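Local coordinates for protein dihydroorotase (Campylobacter jejuni subsp. jejuni, PDB 3PNU) that probably catalyses the reversible, zinc-dependent cyclization of N-carbamoyl-L-aspartate to dihydroorotate in the de novo synthesis of pyrimidines, at residues Leu31-His36 and Lys312-Lys317; Arg52-Ala57 and Val284-Leu289; Arg79-Cys84 and Phe89-Thr94; Lys175-Lys178 and Lys184-Met187. All coordinates share one frame; numbering follows the deposited sequence.

All four contacts pack a helix, or the chain beside its end, against a strand of the TIM barrel or the turn leading into one, and none has a direct hydrogen bond between its two segments. Contacts 2, 3 and 4 are buried; contact 1 is only partly so, its 312-317 side lying nearer the surface although 31-36 carries two zinc ligands. Contacts 1, 2 and 3 share one parallel sheet, with 31-35, 56-59 and 90-93 as adjacent strands, whereas contact 4 uses strand 185-187 of the other parallel sheet. Contacts 3 and 4 each close a local beta-alpha-beta unit; contacts 1 and 2 join distant parts of the chain. Contact 2 adds a water bridge, contact 3 sulfur atoms, and contact 4 a single isoleucine.

Contact 1 of 4, residues Leu31-His36 and Lys312-Lys317; sequences LDMHLH and KIYDLK. With ZN (zinc ion), chain D.
Leu31 and Leu316 reach toward each other tip to tip, their CD1 methyls meeting at 4.0 Å. Two residues on from Leu31, Met33 runs past Tyr314 in the opposite direction, and Met33 CE comes to 4.1 Å from Tyr314 CE1, approaching the ring obliquely. The thioether reaches this position through a chain bent at both chi2 (-59°) and chi3 (-70°), which folds the methyl round toward the tyrosine. One face of the Tyr314 ring is covered by its own neighbour, Ile313, whose CG2 sits 3.7 Å above the ring centre; Phe113 meets the same tyrosine edge-to-face. Both pairs are purely apolar, and the backbones stay well apart, with Leu31 CA and Leu316 CA 10.9 Å from each other. Just beyond the helix end, Asp315 has positive phi, and the chain then presents Leu316 to the strand.

The 31-36 segment turns a corner at Met33 and His34. There Asp32 OD1 accepts from His34 N at 3.1 Å, closing an Asx turn, with the N-H arriving from above the carboxylate plane. Asp32 OD2 is held in turn by Ser260. Past the corner, His34 NE2 binds the zinc ion at 2.1 Å and His36 NE2 at 2.2 Å, while Glu188 holds His34 ND1. The carboxylated Lys116, Asp261 and a water complete this metal's ligands. The arrangement is that of the His-X-His motif at the end of the first barrel strand in the amidohydrolase TIM barrel, with Leu31 and Met33, leading into the motif, packed on the end of helix 299-314 and the residues just after it.

Contact 2 of 4, residues Arg52-Ala57 and Val284-Leu289; sequences RDFCAA and VILPVL
In this TIM barrel the turn leading into strand 56-59 packs against the first turn of helix 285-296, a buried contact between parts far apart in sequence. Phe54 and Asp53 carry it on one side, Ile285 and Leu286 on the other. Phe54 and Ile285 cross at about a right angle: Ile285 CG2 meets the ring at its edge, in plane, 3.9 Å from Phe54 CZ, while Ile285 CD1 approaches Phe54 CE2 obliquely at the same distance. Both branches therefore meet the CE2-CZ corner of the ring, one in its plane and one obliquely. Ile285 chi1 (-65°) sets CG1 beside the backbone N and CG2 beside the carbonyl carbon, bringing both branches to the phenyl group. Leu286 CD2 adds a looser, oblique contact with the ring. Phe258 of strand 256-258 touches both Phe54 and Ile285, joining the cluster to a strand of the barrel.

Asp53 and Leu286 slide past each other in opposite directions, and Leu286 CD1 lies beside the Asp53 methylene, 3.5 Å from CB. The carboxylate therefore sits next to an apolar branch, yet each of its oxygens has a polar partner. Asp53 OD1 forms a salt bridge with Arg52 NE of its own segment at 2.8 Å. Asp53 OD2 accepts from a water at 2.9 Å, and that same water accepts from Leu286 N at 3.0 Å, linking the carboxylate to a backbone N-H in the first helical turn.

Contact 3 of 4, residues Arg79-Cys84 and Phe89-Thr94; sequences RILKAC and FTPLMT
Ile80 meets the strand with two branches. The Ile80 and Pro91 side chains slide past each other in opposite directions, with Ile80 CG2 4.1 Å from Pro91 CB, and Ile80 CD1 reaches Met93 tip to tip, 4.0 Å from SD. With CG1 set beside the backbone N (chi1 -59°) and extended at chi2, the delta methyl points to the thioether while CG2 stays beside Pro91 CB. Met93 is bent at chi2 and chi3, so that both SD and CE come up to Ile80 CD1.

Leu81 follows, on the solvent-exposed side of the helix. It crosses Pro91 at about a right angle and lays CD2 against the pyrrolidine ring, 4.0 Å from Pro91 CD, so that Ile80 and Leu81 touch different atoms of one proline. One helical turn on from Ile80, Cys84 ends the row: its SG lies 3.9 Å from Phe89 CD2 and 4.9 Å from the ring centroid. The sulfur stands 58° off the ring normal, an oblique sulfur-aromatic contact.

The 79-84 part of helix 70-84 and strand 90-93 run nearly antiparallel (157°), the axes of these short segments coming within 9.4 Å. This is the return half of the beta-alpha-beta unit formed by strand 56-59, helix 70-84 and strand 90-93. Strand 56-59 lies beside 90-93 in the parallel sheet, its Ile59 touching both Ile80 and Pro91, while helix 40-51 flanks the packing through Leu43 on Ile80 and Ala51 on Cys84 and Phe89.

Contact 4 of 4, residues Lys175-Lys178 and Lys184-Met187; sequences KLAK and KIVM
The helical backbone of 175-178 passes close to strand 185-187, with Ala177 CA and Ile185 CA 7.3 Å apart, the nearest pair across the two segments. They belong to the beta-alpha-beta unit of strand 152-154, helix 170-179 and strand 185-187 in the TIM barrel, and the contact closes the step from helix back to strand.

Ile185 is the one strand residue that touches the helical segment. Its side chain points at the helix, and with CG1 anti to the carbonyl carbon (chi1 -57°) and chi2 extended at 176°, CD1 is carried out to the helix surface. Leu176 receives this methyl at the base of its side chain, on CB. Ala177 lies alongside, its CB a looser 4.4 Å from Ile185 CD1. The delta methyl comes up to the main chain between the two helical residues, and the strand side chain packs partly on peptide atoms.

Around this point Tyr173 of the same helix and Leu205 of strand 205-209 also touch Ile185, so Ile185 has neighbours on both the helix and the adjacent strand. Lys184 gives its NZ to Ile313 O, linking this part of the chain to the end of helix 299-314. At the centre, Ile185 CD1 sits 3.8 Å from Leu176 CB, and equally 3.8 Å from both Leu176 C and Ala177 N, the two atoms of the peptide bond that joins these residues.

Contact 1 of 4, residues Leu31-His36 and Lys312-Lys317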
loop_
_atom_site.group_PDB
_atom_site.type_symbol
_atom_site.label_atom_id
_atom_site.label_comp_id
_atom_site.label_asym_id
_atom_site.label_seq_id
_atom_site.Cartn_x
_atom_site.Cartn_y
_atom_site.Cartn_z
ATOM N N LEU A 31 21.632 21.088 -6.680
ATOM C CA LEU A 31 21.873 19.883 -7.420
ATOM C C LEU A 31 20.786 18.868 -7.137
ATOM O O LEU A 31 20.377 18.706 -5.996
ATOM C CB LEU A 31 23.234 19.337 -7.010
ATOM C CG LEU A 31 24.399 20.234 -7.437
ATOM C CD1 LEU A 31 25.703 19.910 -6.687
ATOM C CD2 LEU A 31 24.588 20.124 -8.937
ATOM N N ASP A 32 20.294 18.212 -8.184
ATOM C CA ASP A 32 19.336 17.130 -8.014
ATOM C C ASP A 32 20.126 15.884 -8.329
ATOM O O ASP A 32 20.371 15.580 -9.501
ATOM C CB ASP A 32 18.103 17.253 -8.919
ATOM C CG ASP A 32 17.108 16.071 -8.714
ATOM O OD1 ASP A 32 17.483 15.073 -8.055
ATOM O OD2 ASP A 32 15.961 16.131 -9.202
ATOM N N MET A 33 20.534 15.154 -7.288
ATOM C CA MET A 33 21.394 13.958 -7.488
ATOM C C MET A 33 20.694 12.647 -7.854
ATOM O O MET A 33 21.330 11.585 -7.852
ATOM C CB MET A 33 22.307 13.763 -6.279
ATOM C CG MET A 33 23.144 15.020 -5.957
ATOM S SD MET A 33 24.214 15.569 -7.319
ATOM C CE MET A 33 25.465 14.287 -7.371
ATOM N N HIS A 34 19.409 12.709 -8.196
ATOM C CA HIS A 34 18.682 11.507 -8.618
ATOM C C HIS A 34 17.462 11.925 -9.438
ATOM O O HIS A 34 16.438 12.250 -8.870
ATOM C CB HIS A 34 18.245 10.683 -7.385
ATOM C CG HIS A 34 17.687 9.339 -7.724
ATOM N ND1 HIS A 34 18.273 8.163 -7.302
ATOM C CD2 HIS A 34 16.609 8.977 -8.465
ATOM C CE1 HIS A 34 17.568 7.138 -7.753
ATOM N NE2 HIS A 34 16.555 7.603 -8.464
ATOM N N LEU A 35 17.560 11.877 -10.761
ATOM C CA LEU A 35 16.477 12.353 -11.612
ATOM C C LEU A 35 16.202 11.489 -12.824
ATOM O O LEU A 35 17.119 11.012 -13.467
ATOM C CB LEU A 35 16.835 13.769 -12.115
ATOM C CG LEU A 35 15.829 14.590 -12.954
ATOM C CD1 LEU A 35 14.494 14.745 -12.224
ATOM C CD2 LEU A 35 16.408 15.989 -13.299
ATOM N N HIS A 36 14.917 11.313 -13.134
ATOM C CA HIS A 36 14.479 10.569 -14.337
ATOM C C HIS A 36 13.886 11.548 -15.346
ATOM O O HIS A 36 12.915 12.238 -15.043
ATOM C CB HIS A 36 13.436 9.511 -13.975
ATOM C CG HIS A 36 13.980 8.412 -13.133
ATOM N ND1 HIS A 36 14.646 7.325 -13.666
ATOM C CD2 HIS A 36 13.977 8.238 -11.796
ATOM C CE1 HIS A 36 15.029 6.531 -12.683
ATOM N NE2 HIS A 36 14.635 7.063 -11.541
ATOM N N LYS A 312 31.267 18.939 -1.903
ATOM C CA LYS A 312 32.407 18.509 -1.094
ATOM C C LYS A 312 32.784 17.038 -1.339
ATOM O O LYS A 312 33.952 16.711 -1.461
ATOM C CB LYS A 312 32.132 18.747 0.394
ATOM C CG LYS A 312 33.300 18.347 1.261
ATOM C CD LYS A 312 33.123 18.768 2.695
ATOM C CE LYS A 312 34.363 18.412 3.503
ATOM N NZ LYS A 312 34.264 18.990 4.867
ATOM N N ILE A 313 31.777 16.172 -1.429
ATOM C CA ILE A 313 31.970 14.746 -1.664
ATOM C C ILE A 313 32.681 14.436 -2.966
ATOM O O ILE A 313 33.552 13.558 -3.012
ATOM C CB ILE A 313 30.614 14.016 -1.656
ATOM C CG1 ILE A 313 30.074 13.975 -0.228
ATOM C CG2 ILE A 313 30.765 12.593 -2.229
ATOM C CD1 ILE A 313 28.652 13.488 -0.112
ATOM N N TYR A 314 32.321 15.155 -4.022
ATOM C CA TYR A 314 32.905 14.910 -5.347
ATOM C C TYR A 314 33.916 15.963 -5.832
ATOM O O TYR A 314 34.568 15.736 -6.840
ATOM C CB TYR A 314 31.798 14.767 -6.413
ATOM C CG TYR A 314 30.845 13.623 -6.184
ATOM C CD1 TYR A 314 29.592 13.842 -5.627
ATOM C CD2 TYR A 314 31.203 12.307 -6.496
ATOM C CE1 TYR A 314 28.722 12.805 -5.406
ATOM C CE2 TYR A 314 30.334 11.265 -6.269
ATOM C CZ TYR A 314 29.085 11.525 -5.725
ATOM O OH TYR A 314 28.188 10.504 -5.488
ATOM N N ASP A 315 34.055 17.084 -5.121
ATOM C CA ASP A 315 34.968 18.183 -5.519
ATOM C C ASP A 315 34.509 18.807 -6.796
ATOM O O ASP A 315 35.230 18.819 -7.784
ATOM C CB ASP A 315 36.409 17.722 -5.718
ATOM C CG ASP A 315 37.243 17.846 -4.477
ATOM O OD1 ASP A 315 36.978 18.758 -3.665
ATOM O OD2 ASP A 315 38.183 17.034 -4.334
ATOM N N LEU A 316 33.290 19.304 -6.785
ATOM C CA LEU A 316 32.747 19.930 -7.956
ATOM C C LEU A 316 33.095 21.415 -7.949
ATOM O O LEU A 316 33.319 22.015 -6.893
ATOM C CB LEU A 316 31.233 19.767 -7.986
ATOM C CG LEU A 316 30.704 18.346 -7.887
ATOM C CD1 LEU A 316 29.195 18.419 -7.887
ATOM C CD2 LEU A 316 31.216 17.456 -9.002
ATOM N N LYS A 317 33.136 21.988 -9.143
ATOM C CA LYS A 317 33.395 23.393 -9.322
ATOM C C LYS A 317 32.518 23.919 -10.443
ATOM O O LYS A 317 32.124 23.156 -11.326
ATOM C CB LYS A 317 34.878 23.617 -9.611
ATOM C CG LYS A 317 35.705 23.413 -8.381
ATOM C CD LYS A 317 37.123 23.858 -8.551
ATOM C CE LYS A 317 37.807 23.836 -7.207
ATOM N NZ LYS A 317 37.142 24.761 -6.252
HETATM ZN ZN ZN D . 15.137 6.411 -9.478
HETATM O O HOH W 1 13.876 5.133 -7.872
#

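Contact 2 of 4, residues Arg52-Ala57 and Val284-Leu289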
loop_
_atom_site.group_PDB
_atom_site.type_symbol
_atom_site.label_atom_id
_atom_site.label_comp_id
_atom_site.label_asym_id
_atom_site.label_seq_id
_atom_site.Cartn_x
_atom_site.Cartn_y
_atom_site.Cartn_z
ATOM N N ARG A 52 15.455 24.415 -15.278
ATOM C CA ARG A 52 15.211 25.776 -14.830
ATOM C C ARG A 52 15.588 25.994 -13.356
ATOM O O ARG A 52 16.119 27.037 -13.005
ATOM C CB ARG A 52 13.732 26.129 -15.047
ATOM C CG ARG A 52 13.248 27.300 -14.206
ATOM C CD ARG A 52 11.712 27.358 -14.146
ATOM N NE ARG A 52 11.263 27.850 -12.842
ATOM C CZ ARG A 52 9.994 28.029 -12.485
ATOM N NH1 ARG A 52 9.010 27.787 -13.338
ATOM N NH2 ARG A 52 9.713 28.470 -11.268
ATOM N N ASP A 53 15.322 25.021 -12.491
ATOM C CA ASP A 53 15.586 25.203 -11.046
ATOM C C ASP A 53 16.918 24.628 -10.559
ATOM O O ASP A 53 17.346 24.928 -9.461
ATOM C CB ASP A 53 14.423 24.615 -10.205
ATOM C CG ASP A 53 13.056 25.302 -10.486
ATOM O OD1 ASP A 53 12.993 26.160 -11.398
ATOM O OD2 ASP A 53 12.048 24.982 -9.801
ATOM N N PHE A 54 17.571 23.806 -11.371
ATOM C CA PHE A 54 18.845 23.191 -10.968
ATOM C C PHE A 54 19.979 23.497 -11.930
ATOM O O PHE A 54 19.755 23.683 -13.113
ATOM C CB PHE A 54 18.662 21.663 -10.790
ATOM C CG PHE A 54 17.782 21.305 -9.626
ATOM C CD1 PHE A 54 18.328 21.058 -8.380
ATOM C CD2 PHE A 54 16.405 21.264 -9.764
ATOM C CE1 PHE A 54 17.515 20.759 -7.283
ATOM C CE2 PHE A 54 15.583 20.959 -8.676
ATOM C CZ PHE A 54 16.140 20.707 -7.438
ATOM N N CYS A 55 21.201 23.567 -11.410
ATOM C CA CYS A 55 22.365 23.816 -12.266
ATOM C C CYS A 55 22.882 22.511 -12.854
ATOM O O CYS A 55 23.604 22.523 -13.862
ATOM C CB CYS A 55 23.485 24.538 -11.513
ATOM S SG CYS A 55 24.250 23.619 -10.195
ATOM N N ALA A 56 22.504 21.392 -12.224
ATOM C CA ALA A 56 22.914 20.056 -12.673
ATOM C C ALA A 56 22.071 18.949 -12.009
ATOM O O ALA A 56 21.466 19.156 -10.957
ATOM C CB ALA A 56 24.427 19.823 -12.383
ATOM N N ALA A 57 22.051 17.773 -12.624
ATOM C CA ALA A 57 21.288 16.653 -12.072
ATOM C C ALA A 57 21.854 15.331 -12.527
ATOM O O ALA A 57 22.294 15.211 -13.668
ATOM C CB ALA A 57 19.840 16.763 -12.478
ATOM N N VAL A 284 8.063 21.288 -8.145
ATOM C CA VAL A 284 7.736 21.864 -6.842
ATOM C C VAL A 284 8.791 21.703 -5.753
ATOM O O VAL A 284 8.579 22.140 -4.616
ATOM C CB VAL A 284 6.389 21.253 -6.358
ATOM C CG1 VAL A 284 5.243 21.641 -7.308
ATOM C CG2 VAL A 284 6.480 19.705 -6.268
ATOM N N ILE A 285 9.944 21.128 -6.107
ATOM C CA ILE A 285 11.011 20.825 -5.118
ATOM C C ILE A 285 11.513 21.993 -4.294
ATOM O O ILE A 285 11.452 21.972 -3.060
ATOM C CB ILE A 285 12.259 20.232 -5.798
ATOM C CG1 ILE A 285 11.950 18.873 -6.415
ATOM C CG2 ILE A 285 13.391 20.103 -4.777
ATOM C CD1 ILE A 285 12.953 18.421 -7.443
ATOM N N LEU A 286 12.033 23.011 -4.973
ATOM C CA LEU A 286 12.616 24.144 -4.267
ATOM C C LEU A 286 11.668 24.824 -3.311
ATOM O O LEU A 286 12.001 25.000 -2.130
ATOM C CB LEU A 286 13.220 25.155 -5.250
ATOM C CG LEU A 286 14.439 24.613 -5.995
ATOM C CD1 LEU A 286 14.959 25.674 -6.959
ATOM C CD2 LEU A 286 15.512 24.183 -4.992
ATOM N N PRO A 287 10.486 25.205 -3.794
ATOM C CA PRO A 287 9.601 25.889 -2.844
ATOM C C PRO A 287 9.182 24.978 -1.675
ATOM O O PRO A 287 9.211 25.414 -0.504
ATOM C CB PRO A 287 8.410 26.335 -3.715
ATOM C CG PRO A 287 8.553 25.607 -5.034
ATOM C CD PRO A 287 9.974 25.208 -5.179
ATOM N N VAL A 288 8.843 23.719 -1.975
ATOM C CA VAL A 288 8.442 22.799 -0.910
ATOM C C VAL A 288 9.601 22.647 0.078
ATOM O O VAL A 288 9.393 22.767 1.286
ATOM C CB VAL A 288 7.961 21.425 -1.440
ATOM C CG1 VAL A 288 7.462 20.560 -0.265
ATOM C CG2 VAL A 288 6.853 21.599 -2.501
ATOM N N LEU A 289 10.820 22.426 -0.432
ATOM C CA LEU A 289 12.005 22.323 0.447
ATOM C C LEU A 289 12.232 23.602 1.250
ATOM O O LEU A 289 12.590 23.564 2.437
ATOM C CB LEU A 289 13.281 21.998 -0.341
ATOM C CG LEU A 289 13.531 20.539 -0.761
ATOM C CD1 LEU A 289 14.787 20.438 -1.608
ATOM C CD2 LEU A 289 13.640 19.628 0.449
HETATM O O HOH W 2 11.839 22.790 -7.943
#

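Contact 3 of 4, residues Arg79-Cys84 and Phe89-Thr94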
loop_
_atom_site.group_PDB
_atom_site.type_symbol
_atom_site.label_atom_id
_atom_site.label_comp_id
_atom_site.label_asym_id
_atom_site.label_seq_id
_atom_site.Cartn_x
_atom_site.Cartn_y
_atom_site.Cartn_z
ATOM N N ARG A 79 20.297 14.772 -26.721
ATOM C CA ARG A 79 18.844 14.970 -26.660
ATOM C C ARG A 79 18.462 15.799 -25.438
ATOM O O ARG A 79 17.623 16.688 -25.530
ATOM C CB ARG A 79 18.075 13.632 -26.686
ATOM C CG ARG A 79 18.287 12.800 -27.948
ATOM C CD ARG A 79 17.236 11.677 -28.105
ATOM N NE ARG A 79 17.370 10.589 -27.138
ATOM C CZ ARG A 79 18.170 9.538 -27.305
ATOM N NH1 ARG A 79 18.929 9.435 -28.386
ATOM N NH2 ARG A 79 18.234 8.589 -26.382
ATOM N N ILE A 80 19.092 15.518 -24.297
ATOM C CA ILE A 80 18.804 16.280 -23.077
ATOM C C ILE A 80 19.178 17.739 -23.282
ATOM O O ILE A 80 18.381 18.631 -23.001
ATOM C CB ILE A 80 19.544 15.739 -21.816
ATOM C CG1 ILE A 80 19.168 14.282 -21.545
ATOM C CG2 ILE A 80 19.185 16.587 -20.599
ATOM C CD1 ILE A 80 19.970 13.626 -20.478
ATOM N N LEU A 81 20.389 17.980 -23.776
ATOM C CA LEU A 81 20.857 19.357 -24.013
ATOM C C LEU A 81 19.913 20.171 -24.902
ATOM O O LEU A 81 19.666 21.346 -24.627
ATOM C CB LEU A 81 22.275 19.360 -24.573
ATOM C CG LEU A 81 23.345 18.916 -23.574
ATOM C CD1 LEU A 81 24.700 18.835 -24.278
ATOM C CD2 LEU A 81 23.404 19.855 -22.354
ATOM N N LYS A 82 19.392 19.556 -25.965
ATOM C CA LYS A 82 18.425 20.249 -26.823
ATOM C C LYS A 82 17.159 20.575 -26.062
ATOM O O LYS A 82 16.668 21.687 -26.120
ATOM C CB LYS A 82 18.013 19.410 -28.033
ATOM C CG LYS A 82 18.950 19.442 -29.248
ATOM C CD LYS A 82 18.268 18.775 -30.473
ATOM C CE LYS A 82 16.933 19.480 -30.873
ATOM N NZ LYS A 82 16.183 18.771 -31.965
ATOM N N ALA A 83 16.638 19.581 -25.351
ATOM C CA ALA A 83 15.390 19.712 -24.601
ATOM C C ALA A 83 15.403 20.822 -23.555
ATOM O O ALA A 83 14.352 21.367 -23.213
ATOM C CB ALA A 83 15.046 18.375 -23.950
ATOM N N CYS A 84 16.592 21.146 -23.055
ATOM C CA CYS A 84 16.765 22.191 -22.041
ATOM C C CYS A 84 16.891 23.557 -22.685
ATOM O O CYS A 84 16.442 24.563 -22.125
ATOM C CB CYS A 84 18.021 21.907 -21.237
ATOM S SG CYS A 84 17.977 20.295 -20.527
ATOM N N PHE A 89 22.357 24.412 -17.335
ATOM C CA PHE A 89 22.108 23.129 -16.696
ATOM C C PHE A 89 23.016 22.023 -17.205
ATOM O O PHE A 89 23.020 21.728 -18.388
ATOM C CB PHE A 89 20.644 22.751 -16.958
ATOM C CG PHE A 89 20.270 21.403 -16.456
ATOM C CD1 PHE A 89 20.007 21.204 -15.114
ATOM C CD2 PHE A 89 20.168 20.329 -17.326
ATOM C CE1 PHE A 89 19.660 19.975 -14.646
ATOM C CE2 PHE A 89 19.821 19.085 -16.856
ATOM C CZ PHE A 89 19.569 18.910 -15.508
ATOM N N THR A 90 23.775 21.408 -16.303
ATOM C CA THR A 90 24.669 20.324 -16.681
ATOM C C THR A 90 24.109 18.957 -16.244
ATOM O O THR A 90 24.030 18.660 -15.056
ATOM C CB THR A 90 26.067 20.507 -16.071
ATOM O OG1 THR A 90 26.604 21.776 -16.472
ATOM C CG2 THR A 90 27.001 19.379 -16.513
ATOM N N PRO A 91 23.730 18.120 -17.211
ATOM C CA PRO A 91 23.218 16.799 -16.895
ATOM C C PRO A 91 24.364 15.867 -16.569
ATOM O O PRO A 91 25.289 15.751 -17.363
ATOM C CB PRO A 91 22.551 16.373 -18.202
ATOM C CG PRO A 91 23.353 17.079 -19.273
ATOM C CD PRO A 91 23.800 18.365 -18.671
ATOM N N LEU A 92 24.316 15.215 -15.410
ATOM C CA LEU A 92 25.380 14.297 -15.008
ATOM C C LEU A 92 24.945 12.895 -15.409
ATOM O O LEU A 92 24.094 12.288 -14.780
ATOM C CB LEU A 92 25.628 14.417 -13.513
ATOM C CG LEU A 92 26.028 15.824 -13.071
ATOM C CD1 LEU A 92 25.953 15.965 -11.563
ATOM C CD2 LEU A 92 27.427 16.157 -13.578
ATOM N N MET A 93 25.577 12.373 -16.442
ATOM C CA MET A 93 25.174 11.114 -17.047
ATOM C C MET A 93 25.621 9.850 -16.328
ATOM O O MET A 93 26.669 9.823 -15.687
ATOM C CB MET A 93 25.706 11.060 -18.494
ATOM C CG MET A 93 25.431 12.321 -19.312
ATOM S SD MET A 93 23.696 12.690 -19.477
ATOM C CE MET A 93 23.206 11.327 -20.559
ATOM N N THR A 94 24.814 8.797 -16.462
ATOM C CA THR A 94 25.153 7.516 -15.887
ATOM C C THR A 94 24.847 6.376 -16.838
ATOM O O THR A 94 23.981 6.481 -17.712
ATOM C CB THR A 94 24.323 7.197 -14.624
ATOM O OG1 THR A 94 22.936 7.081 -14.988
ATOM C CG2 THR A 94 24.508 8.246 -13.542
#

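Contact 4 of 4, residues Lys175-Lys178 and Lys184-Met187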
loop_
_atom_site.group_PDB
_atom_site.type_symbol
_atom_site.label_atom_id
_atom_site.label_comp_id
_atom_site.label_asym_id
_atom_site.label_seq_id
_atom_site.Cartn_x
_atom_site.Cartn_y
_atom_site.Cartn_z
ATOM N N LYS A 175 28.288 -5.637 2.844
ATOM C CA LYS A 175 29.347 -6.480 2.321
ATOM C C LYS A 175 30.092 -5.780 1.178
ATOM O O LYS A 175 31.313 -5.896 1.061
ATOM C CB LYS A 175 28.862 -7.873 1.920
ATOM C CG LYS A 175 28.214 -8.003 0.572
ATOM C CD LYS A 175 28.025 -9.494 0.226
ATOM C CE LYS A 175 27.450 -9.650 -1.169
ATOM N NZ LYS A 175 27.214 -11.066 -1.550
ATOM N N LEU A 176 29.373 -5.044 0.341
ATOM C CA LEU A 176 30.020 -4.310 -0.712
ATOM C C LEU A 176 30.962 -3.272 -0.122
ATOM O O LEU A 176 32.024 -3.021 -0.667
ATOM C CB LEU A 176 29.005 -3.626 -1.603
ATOM C CG LEU A 176 28.128 -4.556 -2.423
ATOM C CD1 LEU A 176 27.169 -3.760 -3.271
ATOM C CD2 LEU A 176 28.985 -5.457 -3.302
ATOM N N ALA A 177 30.574 -2.664 0.999
ATOM C CA ALA A 177 31.423 -1.639 1.623
ATOM C C ALA A 177 32.700 -2.237 2.191
ATOM O O ALA A 177 33.778 -1.645 2.066
ATOM C CB ALA A 177 30.686 -0.931 2.699
ATOM N N LYS A 178 32.574 -3.394 2.830
ATOM C CA LYS A 178 33.721 -4.060 3.440
ATOM C C LYS A 178 34.676 -4.623 2.384
ATOM O O LYS A 178 35.884 -4.524 2.531
ATOM C CB LYS A 178 33.253 -5.158 4.392
ATOM C CG LYS A 178 32.477 -4.607 5.570
ATOM C CD LYS A 178 32.214 -5.636 6.674
ATOM C CE LYS A 178 31.264 -6.723 6.265
ATOM N NZ LYS A 178 31.046 -7.659 7.417
ATOM N N LYS A 184 33.084 4.491 -3.680
ATOM C CA LYS A 184 32.014 5.307 -3.149
ATOM C C LYS A 184 30.733 4.596 -3.522
ATOM O O LYS A 184 30.487 4.301 -4.700
ATOM C CB LYS A 184 32.018 6.725 -3.711
ATOM C CG LYS A 184 33.107 7.576 -3.134
ATOM C CD LYS A 184 33.100 8.967 -3.757
ATOM C CE LYS A 184 34.309 9.734 -3.306
ATOM N NZ LYS A 184 34.589 10.836 -4.240
ATOM N N ILE A 185 29.929 4.303 -2.511
ATOM C CA ILE A 185 28.686 3.603 -2.701
ATOM C C ILE A 185 27.573 4.506 -2.208
ATOM O O ILE A 185 27.492 4.812 -1.013
ATOM C CB ILE A 185 28.672 2.270 -1.929
ATOM C CG1 ILE A 185 29.860 1.391 -2.348
ATOM C CG2 ILE A 185 27.374 1.548 -2.152
ATOM C CD1 ILE A 185 30.011 0.076 -1.564
ATOM N N VAL A 186 26.723 4.943 -3.129
ATOM C CA VAL A 186 25.624 5.829 -2.767
ATOM C C VAL A 186 24.319 5.051 -2.688
ATOM O O VAL A 186 23.847 4.498 -3.679
ATOM C CB VAL A 186 25.479 7.011 -3.754
ATOM C CG1 VAL A 186 24.409 8.000 -3.263
ATOM C CG2 VAL A 186 26.812 7.712 -3.902
ATOM N N MET A 187 23.773 4.988 -1.475
ATOM C CA MET A 187 22.500 4.343 -1.219
ATOM C C MET A 187 21.424 5.334 -1.683
ATOM O O MET A 187 21.103 6.285 -0.970
ATOM C CB MET A 187 22.358 4.056 0.285
ATOM C CG MET A 187 23.480 3.180 0.862
ATOM S SD MET A 187 23.255 2.681 2.584
ATOM C CE MET A 187 23.217 4.267 3.400
#